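Local structure of peptidase M16 C-terminal domain-containing protein (Enterococcus faecalis, 3D3Y) at residues Gln276-Ile281 and Pro401-Val406; Glu338-Gly343 and Glu405-Leu410; Gly284-Lys289 and Lys354-Asn359. The protein is of unknown function but belongs to the M16 family of metallopeptidases, whose inactive-type domain it carries, and probably binds a metal ion. One frame throughout, in Å; residues are numbered along the deposited sequence.

Interaction 1. Residues Gln276-Ile281 and Pro401-Val406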
loop_
_atom_site.group_PDB
_atom_site.type_symbol
_atom_site.label_atom_id
_atom_site.label_comp_id
_atom_site.label_asym_id
_atom_site.label_seq_id
_atom_site.Cartn_x
_atom_site.Cartn_y
_atom_site.Cartn_z
ATOM N N GLN A 276 -2.188 -1.319 17.842
ATOM C CA GLN A 276 -0.774 -1.138 17.510
ATOM C C GLN A 276 0.091 -1.884 18.554
ATOM O O GLN A 276 1.005 -2.630 18.209
ATOM C CB GLN A 276 -0.433 0.360 17.488
ATOM C CG GLN A 276 -1.137 1.176 16.392
ATOM C CD GLN A 276 -0.631 0.807 15.004
ATOM O OE1 GLN A 276 0.507 0.334 14.844
ATOM N NE2 GLN A 276 -1.469 1.000 13.997
ATOM N N VAL A 277 -0.238 -1.676 19.821
ATOM C CA VAL A 277 0.514 -2.251 20.917
ATOM C C VAL A 277 0.231 -3.744 21.010
ATOM O O VAL A 277 1.175 -4.531 21.148
ATOM C CB VAL A 277 0.249 -1.505 22.263
ATOM C CG1 VAL A 277 1.008 -2.180 23.445
ATOM C CG2 VAL A 277 0.650 -0.021 22.136
ATOM N N PHE A 278 -1.045 -4.139 20.903
ATOM C CA PHE A 278 -1.376 -5.576 20.946
ATOM C C PHE A 278 -0.555 -6.338 19.909
ATOM O O PHE A 278 0.033 -7.392 20.206
ATOM C CB PHE A 278 -2.861 -5.834 20.690
ATOM C CG PHE A 278 -3.140 -7.268 20.326
ATOM C CD1 PHE A 278 -3.328 -8.240 21.329
ATOM C CD2 PHE A 278 -3.172 -7.663 18.988
ATOM C CE1 PHE A 278 -3.554 -9.594 20.992
ATOM C CE2 PHE A 278 -3.388 -9.007 18.644
ATOM C CZ PHE A 278 -3.600 -9.973 19.652
ATOM N N ASN A 279 -0.497 -5.785 18.695
ATOM C CA ASN A 279 0.203 -6.437 17.599
ATOM C C ASN A 279 1.666 -6.622 17.910
ATOM O O ASN A 279 2.230 -7.703 17.650
ATOM C CB ASN A 279 0.049 -5.700 16.261
ATOM C CG ASN A 279 0.800 -6.417 15.145
ATOM O OD1 ASN A 279 1.770 -5.876 14.566
ATOM N ND2 ASN A 279 0.390 -7.652 14.875
ATOM N N GLY A 280 2.284 -5.582 18.476
ATOM C CA GLY A 280 3.685 -5.658 18.865
ATOM C C GLY A 280 3.953 -6.738 19.898
ATOM O O GLY A 280 4.969 -7.422 19.810
ATOM N N ILE A 281 3.036 -6.907 20.862
ATOM C CA ILE A 281 3.237 -7.868 21.958
ATOM C C ILE A 281 2.986 -9.293 21.472
ATOM O O ILE A 281 3.605 -10.247 21.957
ATOM C CB ILE A 281 2.284 -7.533 23.130
ATOM C CG1 ILE A 281 2.737 -6.259 23.854
ATOM C CG2 ILE A 281 2.158 -8.688 24.129
ATOM C CD1 ILE A 281 1.573 -5.620 24.694
ATOM N N PRO A 401 -5.641 -3.446 30.154
ATOM C CA PRO A 401 -7.064 -3.711 29.887
ATOM C C PRO A 401 -7.474 -3.391 28.439
ATOM O O PRO A 401 -8.262 -4.145 27.846
ATOM C CB PRO A 401 -7.798 -2.846 30.936
ATOM C CG PRO A 401 -6.815 -2.792 32.105
ATOM C CD PRO A 401 -5.465 -2.644 31.380
ATOM N N GLU A 402 -6.904 -2.341 27.847
ATOM C CA GLU A 402 -7.185 -2.048 26.433
ATOM C C GLU A 402 -6.637 -3.105 25.489
ATOM O O GLU A 402 -7.303 -3.466 24.487
ATOM C CB GLU A 402 -6.633 -0.694 26.020
ATOM C CG GLU A 402 -7.415 0.510 26.649
ATOM C CD GLU A 402 -6.713 1.844 26.380
ATOM O OE1 GLU A 402 -5.474 1.823 26.140
ATOM O OE2 GLU A 402 -7.381 2.907 26.403
ATOM N N ILE A 403 -5.439 -3.600 25.808
ATOM C CA ILE A 403 -4.805 -4.672 25.028
ATOM C C ILE A 403 -5.607 -5.968 25.114
ATOM O O ILE A 403 -5.765 -6.682 24.080
ATOM C CB ILE A 403 -3.333 -4.891 25.490
ATOM C CG1 ILE A 403 -2.498 -3.601 25.308
ATOM C CG2 ILE A 403 -2.703 -6.117 24.756
ATOM C CD1 ILE A 403 -1.226 -3.514 26.121
ATOM N N GLN A 404 -6.095 -6.285 26.324
ATOM C CA GLN A 404 -6.919 -7.471 26.566
ATOM C C GLN A 404 -8.213 -7.381 25.765
ATOM O O GLN A 404 -8.677 -8.382 25.181
ATOM C CB GLN A 404 -7.302 -7.608 28.057
ATOM C CG GLN A 404 -6.174 -7.879 29.034
ATOM C CD GLN A 404 -6.679 -7.946 30.467
ATOM O OE1 GLN A 404 -6.571 -6.964 31.217
ATOM N NE2 GLN A 404 -7.234 -9.087 30.857
ATOM N N GLU A 405 -8.813 -6.187 25.754
ATOM C CA GLU A 405 -10.028 -5.977 24.936
ATOM C C GLU A 405 -9.790 -6.191 23.407
ATOM O O GLU A 405 -10.605 -6.835 22.735
ATOM C CB GLU A 405 -10.655 -4.601 25.236
ATOM C CG GLU A 405 -11.905 -4.252 24.439
ATOM C CD GLU A 405 -13.051 -5.237 24.663
ATOM O OE1 GLU A 405 -13.123 -5.859 25.760
ATOM O OE2 GLU A 405 -13.882 -5.379 23.726
ATOM N N VAL A 406 -8.703 -5.654 22.867
ATOM C CA VAL A 406 -8.322 -5.901 21.468
ATOM C C VAL A 406 -8.198 -7.428 21.263
ATOM O O VAL A 406 -8.743 -7.990 20.303
ATOM C CB VAL A 406 -6.982 -5.169 21.106
ATOM C CG1 VAL A 406 -6.360 -5.704 19.794
ATOM C CG2 VAL A 406 -7.238 -3.655 21.019
#
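Phe-278 and Val-406 meet because each turns a carbon opposite its own backbone N: the ring of Phe-278 (chi1 163°) and the CG1 branch of Val-406 (chi1 165°) are thereby directed into the interface between segments 276-281 and 401-406. CG1 of Val-406 lies 3.6 Å from CB of Phe-278 and equally near CG, so it wedges in at the root of the ring.

Ile-403 contributes the other contacts with its two branches. Its CG2 stands 4.1 Å from Phe-278 CB, while the longer branch ends between two residues one helical turn apart: CD1 of Ile-403 is 3.7 Å from Val-277 CG1 and 3.8 Å from Ile-281 CD1, crossing both side chains roughly at right angles. All these groups are apolar and buried, and the contact is pure van der Waals packing.

The axes of the two segments pass 9.2 Å apart and cross at -78°, which limits the interface to about one turn on each side. Leu-337 and Ile-340 of helix 326-341 close over Phe-278, and Thr-353 of helix 347-364 packs against Val-277 and Ile-281, placing the crossing inside a four-helix cluster.

Interaction 2. Residues Glu338-Gly343 and Glu405-Leu410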
loop_
_atom_site.group_PDB
_atom_site.type_symbol
_atom_site.label_atom_id
_atom_site.label_comp_id
_atom_site.label_asym_id
_atom_site.label_seq_id
_atom_site.Cartn_x
_atom_site.Cartn_y
_atom_site.Cartn_z
ATOM N N GLU A 338 -4.594 -16.442 24.132
ATOM C CA GLU A 338 -5.294 -16.534 25.391
ATOM C C GLU A 338 -4.537 -15.831 26.527
ATOM O O GLU A 338 -5.152 -15.166 27.378
ATOM C CB GLU A 338 -5.562 -17.992 25.736
ATOM C CG GLU A 338 -6.645 -18.607 24.817
ATOM C CD GLU A 338 -7.942 -17.748 24.782
ATOM O OE1 GLU A 338 -8.448 -17.377 25.873
ATOM O OE2 GLU A 338 -8.426 -17.442 23.654
ATOM N N ASN A 339 -3.211 -15.967 26.531
ATOM C CA ASN A 339 -2.409 -15.314 27.546
ATOM C C ASN A 339 -2.566 -13.809 27.513
ATOM O O ASN A 339 -2.675 -13.176 28.563
ATOM C CB ASN A 339 -0.934 -15.697 27.411
ATOM C CG ASN A 339 -0.659 -17.090 27.939
ATOM O OD1 ASN A 339 -1.465 -17.650 28.702
ATOM N ND2 ASN A 339 0.503 -17.646 27.577
ATOM N N ILE A 340 -2.555 -13.232 26.311
ATOM C CA ILE A 340 -2.833 -11.794 26.178
ATOM C C ILE A 340 -4.269 -11.504 26.643
ATOM O O ILE A 340 -4.492 -10.574 27.405
ATOM C CB ILE A 340 -2.614 -11.292 24.735
ATOM C CG1 ILE A 340 -1.117 -11.506 24.321
ATOM C CG2 ILE A 340 -3.067 -9.831 24.615
ATOM C CD1 ILE A 340 -0.859 -11.287 22.807
ATOM N N ARG A 341 -5.252 -12.283 26.181
ATOM C CA ARG A 341 -6.635 -12.071 26.662
ATOM C C ARG A 341 -6.700 -12.044 28.198
ATOM O O ARG A 341 -7.427 -11.225 28.797
ATOM C CB ARG A 341 -7.591 -13.138 26.110
ATOM C CG ARG A 341 -7.815 -12.983 24.623
ATOM C CD ARG A 341 -8.613 -14.147 23.964
ATOM N NE ARG A 341 -9.110 -13.685 22.674
ATOM C CZ ARG A 341 -9.622 -14.453 21.715
ATOM N NH1 ARG A 341 -9.660 -15.784 21.848
ATOM N NH2 ARG A 341 -10.079 -13.874 20.605
ATOM N N LEU A 342 -5.936 -12.934 28.831
ATOM C CA LEU A 342 -5.906 -13.038 30.310
ATOM C C LEU A 342 -5.117 -11.911 30.981
ATOM O O LEU A 342 -5.167 -11.764 32.194
ATOM C CB LEU A 342 -5.348 -14.404 30.747
ATOM C CG LEU A 342 -6.249 -15.621 30.454
ATOM C CD1 LEU A 342 -5.430 -16.933 30.464
ATOM C CD2 LEU A 342 -7.395 -15.700 31.466
ATOM N N GLY A 343 -4.406 -11.114 30.183
ATOM C CA GLY A 343 -3.631 -9.995 30.741
ATOM C C GLY A 343 -2.314 -10.472 31.302
ATOM O O GLY A 343 -1.698 -9.797 32.133
ATOM N N GLU A 405 -8.813 -6.187 25.754
ATOM C CA GLU A 405 -10.028 -5.977 24.936
ATOM C C GLU A 405 -9.790 -6.191 23.407
ATOM O O GLU A 405 -10.605 -6.835 22.735
ATOM C CB GLU A 405 -10.655 -4.601 25.236
ATOM C CG GLU A 405 -11.905 -4.252 24.439
ATOM C CD GLU A 405 -13.051 -5.237 24.663
ATOM O OE1 GLU A 405 -13.123 -5.859 25.760
ATOM O OE2 GLU A 405 -13.882 -5.379 23.726
ATOM N N VAL A 406 -8.703 -5.654 22.867
ATOM C CA VAL A 406 -8.322 -5.901 21.468
ATOM C C VAL A 406 -8.198 -7.428 21.263
ATOM O O VAL A 406 -8.743 -7.990 20.303
ATOM C CB VAL A 406 -6.982 -5.169 21.106
ATOM C CG1 VAL A 406 -6.360 -5.704 19.794
ATOM C CG2 VAL A 406 -7.238 -3.655 21.019
ATOM N N ALA A 407 -7.518 -8.094 22.193
ATOM C CA ALA A 407 -7.316 -9.562 22.084
ATOM C C ALA A 407 -8.649 -10.326 22.098
ATOM O O ALA A 407 -8.827 -11.316 21.358
ATOM C CB ALA A 407 -6.412 -10.046 23.202
ATOM N N LYS A 408 -9.593 -9.873 22.927
ATOM C CA LYS A 408 -10.918 -10.511 22.983
ATOM C C LYS A 408 -11.741 -10.255 21.723
ATOM O O LYS A 408 -12.538 -11.105 21.321
ATOM C CB LYS A 408 -11.703 -10.070 24.233
ATOM C CG LYS A 408 -11.177 -10.691 25.537
ATOM C CD LYS A 408 -11.795 -10.009 26.773
ATOM C CE LYS A 408 -11.160 -10.551 28.057
ATOM N NZ LYS A 408 -11.526 -9.673 29.221
ATOM N N ARG A 409 -11.557 -9.087 21.107
ATOM C CA ARG A 409 -12.273 -8.746 19.854
ATOM C C ARG A 409 -11.811 -9.554 18.656
ATOM O O ARG A 409 -12.577 -9.807 17.735
ATOM C CB ARG A 409 -12.065 -7.278 19.530
ATOM C CG ARG A 409 -12.927 -6.403 20.378
ATOM C CD ARG A 409 -12.613 -4.932 20.160
ATOM N NE ARG A 409 -13.412 -4.121 21.087
ATOM C CZ ARG A 409 -14.176 -3.096 20.722
ATOM N NH1 ARG A 409 -14.252 -2.739 19.440
ATOM N NH2 ARG A 409 -14.859 -2.434 21.651
ATOM N N LEU A 410 -10.534 -9.916 18.667
ATOM C CA LEU A 410 -9.909 -10.707 17.620
ATOM C C LEU A 410 -10.695 -11.959 17.410
ATOM O O LEU A 410 -11.053 -12.615 18.378
ATOM C CB LEU A 410 -8.518 -11.128 18.076
ATOM C CG LEU A 410 -7.455 -11.096 17.014
ATOM C CD1 LEU A 410 -7.160 -9.623 16.848
ATOM C CD2 LEU A 410 -6.201 -11.813 17.461
HETATM O O HOH W 1 -9.675 -11.703 31.235
#
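Arg-341, extended from CG to NE (chi2 172°, chi3 163°), reaches from the last turn of helix 326-341 to the C-terminal end of helix 400-409, where its guanidinium meets the backbone carbonyl of Ala-407. Two hydrogen bonds converge on this one oxygen. The first runs from Arg-341 NE to Ala-407 O at 2.7 Å, with the donor well above the carbonyl plane; the second joins Arg-341 NH2 to Ala-407 O at 2.9 Å, lies in the carbonyl plane and is the more bent at hydrogen (135°). The oxygen itself sits close to the guanidinium plane, at the side-on edge formed by NE and NH2. Leu-410 O also lies near that edge, but its angle to NH2 is too poor for a hydrogen bond.

A salt bridge holds the remaining corner of the guanidinium. Arg-341 NH1 donates to Glu-338 OE2 at 2.7 Å, close to the C-O axis of the carboxylate and within the guanidinium plane, so bonds at two edges fix the rotation of the group.

Apolar packing supplies the rest. The CB of Ala-407 nestles between Arg-341 CG and Ile-340 CG2, each 3.6 Å away from it. On the outer side the aliphatic chain of Lys-408 runs past the arginine, its CG 4.2 Å from Arg-341 CG, and a water forms weak bonds to both Lys-408 NZ and Arg-341 O. Helix 326-341 ends just beyond in a Schellman motif, with Gly-343 at positive phi.

Carbonyls in the last turn of a helix lack the usual amide partners further along, and here the arginine supplies donors to one of them. Its positive charge at the negative end of the helix dipole is probably favourable, and Glu-338 would help to balance that charge while keeping the guanidinium aligned.

Interaction 3. Residues Gly284-Lys289 and Lys354-Asn359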
loop_
_atom_site.group_PDB
_atom_site.type_symbol
_atom_site.label_atom_id
_atom_site.label_comp_id
_atom_site.label_asym_id
_atom_site.label_seq_id
_atom_site.Cartn_x
_atom_site.Cartn_y
_atom_site.Cartn_z
ATOM N N GLY A 284 4.565 -8.889 16.638
ATOM C CA GLY A 284 5.053 -7.811 15.765
ATOM C C GLY A 284 6.556 -7.585 15.792
ATOM O O GLY A 284 7.163 -7.159 14.784
ATOM N N PHE A 285 7.149 -7.865 16.946
ATOM C CA PHE A 285 8.534 -7.545 17.240
ATOM C C PHE A 285 9.257 -8.778 17.796
ATOM O O PHE A 285 8.600 -9.731 18.204
ATOM C CB PHE A 285 8.562 -6.436 18.298
ATOM C CG PHE A 285 8.079 -5.095 17.812
ATOM C CD1 PHE A 285 8.699 -4.451 16.740
ATOM C CD2 PHE A 285 7.056 -4.425 18.486
ATOM C CE1 PHE A 285 8.283 -3.175 16.320
ATOM C CE2 PHE A 285 6.631 -3.159 18.059
ATOM C CZ PHE A 285 7.234 -2.539 16.963
ATOM N N PRO A 286 10.610 -8.765 17.824
ATOM C CA PRO A 286 11.360 -9.933 18.292
ATOM C C PRO A 286 11.114 -10.336 19.746
ATOM O O PRO A 286 11.382 -11.492 20.106
ATOM C CB PRO A 286 12.848 -9.537 18.080
ATOM C CG PRO A 286 12.823 -8.434 17.066
ATOM C CD PRO A 286 11.511 -7.687 17.355
ATOM N N HIS A 287 10.576 -9.416 20.550
ATOM C CA HIS A 287 10.292 -9.679 21.947
ATOM C C HIS A 287 8.839 -10.176 22.124
ATOM O O HIS A 287 8.370 -10.383 23.248
ATOM C CB HIS A 287 10.545 -8.417 22.793
ATOM C CG HIS A 287 9.673 -7.253 22.413
ATOM N ND1 HIS A 287 10.099 -6.241 21.577
ATOM C CD2 HIS A 287 8.395 -6.951 22.740
ATOM C CE1 HIS A 287 9.128 -5.354 21.431
ATOM N NE2 HIS A 287 8.079 -5.767 22.116
ATOM N N SER A 288 8.152 -10.410 21.006
ATOM C CA SER A 288 6.735 -10.746 21.030
ATOM C C SER A 288 6.485 -12.130 21.597
ATOM O O SER A 288 7.390 -12.967 21.609
ATOM C CB SER A 288 6.134 -10.679 19.629
ATOM O OG SER A 288 6.614 -11.745 18.821
ATOM N N LYS A 289 5.247 -12.399 22.018
ATOM C CA LYS A 289 4.940 -13.740 22.533
ATOM C C LYS A 289 5.158 -14.874 21.539
ATOM O O LYS A 289 5.648 -15.950 21.918
ATOM C CB LYS A 289 3.522 -13.793 23.148
ATOM C CG LYS A 289 3.412 -12.877 24.374
ATOM C CD LYS A 289 2.096 -13.045 25.126
ATOM C CE LYS A 289 2.078 -12.128 26.371
ATOM N NZ LYS A 289 2.955 -12.660 27.434
ATOM N N LYS A 354 6.027 -0.246 23.061
ATOM C CA LYS A 354 5.802 1.208 22.933
ATOM C C LYS A 354 7.054 1.953 22.394
ATOM O O LYS A 354 6.949 2.773 21.479
ATOM C CB LYS A 354 5.303 1.820 24.239
ATOM C CG LYS A 354 3.914 1.299 24.708
ATOM C CD LYS A 354 3.510 1.917 26.038
ATOM C CE LYS A 354 2.046 1.607 26.340
ATOM N NZ LYS A 354 1.592 2.146 27.659
ATOM N N ALA A 355 8.234 1.616 22.927
ATOM C CA ALA A 355 9.502 2.230 22.484
ATOM C C ALA A 355 9.731 2.031 20.977
ATOM O O ALA A 355 10.035 2.987 20.244
ATOM C CB ALA A 355 10.695 1.643 23.298
HETATM N N MSE A 356 9.528 0.801 20.509
HETATM C CA MSE A 356 9.785 0.484 19.102
HETATM C C MSE A 356 8.742 1.123 18.185
HETATM O O MSE A 356 9.080 1.597 17.119
HETATM C CB MSE A 356 9.899 -1.034 18.875
HETATM C CG MSE A 356 11.231 -1.585 19.430
HETATM SE SE MSE A 356 11.411 -3.494 19.203
HETATM C CE MSE A 356 11.905 -3.486 17.309
ATOM N N LEU A 357 7.485 1.157 18.616
ATOM C CA LEU A 357 6.471 1.872 17.840
ATOM C C LEU A 357 6.807 3.364 17.756
ATOM O O LEU A 357 6.796 3.937 16.658
ATOM C CB LEU A 357 5.055 1.654 18.406
ATOM C CG LEU A 357 4.460 0.261 18.164
ATOM C CD1 LEU A 357 3.231 0.029 19.046
ATOM C CD2 LEU A 357 4.107 -0.005 16.683
ATOM N N LYS A 358 7.131 3.986 18.893
ATOM C CA LYS A 358 7.499 5.408 18.893
ATOM C C LYS A 358 8.712 5.668 18.035
ATOM O O LYS A 358 8.698 6.585 17.234
ATOM C CB LYS A 358 7.756 5.943 20.309
ATOM C CG LYS A 358 6.460 6.072 21.150
ATOM C CD LYS A 358 6.749 6.651 22.527
ATOM C CE LYS A 358 7.567 5.688 23.376
ATOM N NZ LYS A 358 7.556 6.225 24.761
ATOM N N ASN A 359 9.757 4.861 18.193
ATOM C CA ASN A 359 10.981 5.059 17.410
ATOM C C ASN A 359 10.705 5.032 15.898
ATOM O O ASN A 359 11.224 5.866 15.139
ATOM C CB ASN A 359 12.063 4.018 17.770
ATOM C CG ASN A 359 12.677 4.240 19.174
ATOM O OD1 ASN A 359 12.587 5.330 19.762
ATOM N ND2 ASN A 359 13.309 3.183 19.714
#
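A Met-aromatic contact joins Phe-285 and His-287, in the connection between helices 272-284 and 289-295, to Met-356 on helix 347-364. Met-356 is present as selenomethionine. Its selenium lies over the face of the Phe-285 ring, 4.2 Å from the centroid, and reaches His-287 in a different way: SE is 3.7 Å from His-287 CE1, in the plane of the imidazole and at its edge.

The same side chain touches the phenyl ring at both of its ends. CB of Met-356 makes a CH-pi contact, 3.9 Å from the Phe-285 centroid and displaced toward the rim. The last torsion then folds the chain back (chi3 78°), bringing CE to within 3.4 Å of Phe-285 CD1 and to 4.2 Å from CD of Pro-286. Leu-357 approaches from another direction, its CD2 lying at the ring edge 4.0 Å from Phe-285 CZ.

A type I beta turn from Phe-285 to Ser-288 sets the two rings in place, closed by the backbone bond from Ser-288 N to Phe-285 O. Beyond it Ser-288 serves as N-cap of the following helix, its hydroxyl bonded to Phe-291 N. The imidazole is held through NE2, which is hydrogen-bonded to Thr-353 OG1.

Thr-353 and Gln-360, on the same helix as Met-356, extend the surface against Phe-285. Leu-357 also touches Gln-276 and Val-277 of helix 272-284 and Ile-395 of helix 388-397, so this partly exposed contact continues into the packing between helices.

In the fold
All three contacts lie on one side of the chain's centre, in the helical layer beside the five-stranded mixed sheet. Interactions 1 and 2 are neighbours, with centres about 7 Å apart, and share helix 400-409, which crosses helix 272-284 in one and packs beside the end of helix 326-341 in the other. Gln-404 links them through its bond to Arg-341 O. The centre of interaction 3 lies about 12 Å from the first and 18 Å from the second. Along the chain it is nested within the loop closed by interaction 1, whereas interactions 2 and 3 interleave. Helices 272-284 and 400-409, distant in sequence, thus join the consecutive helices 326-341 and 347-364 in one layer.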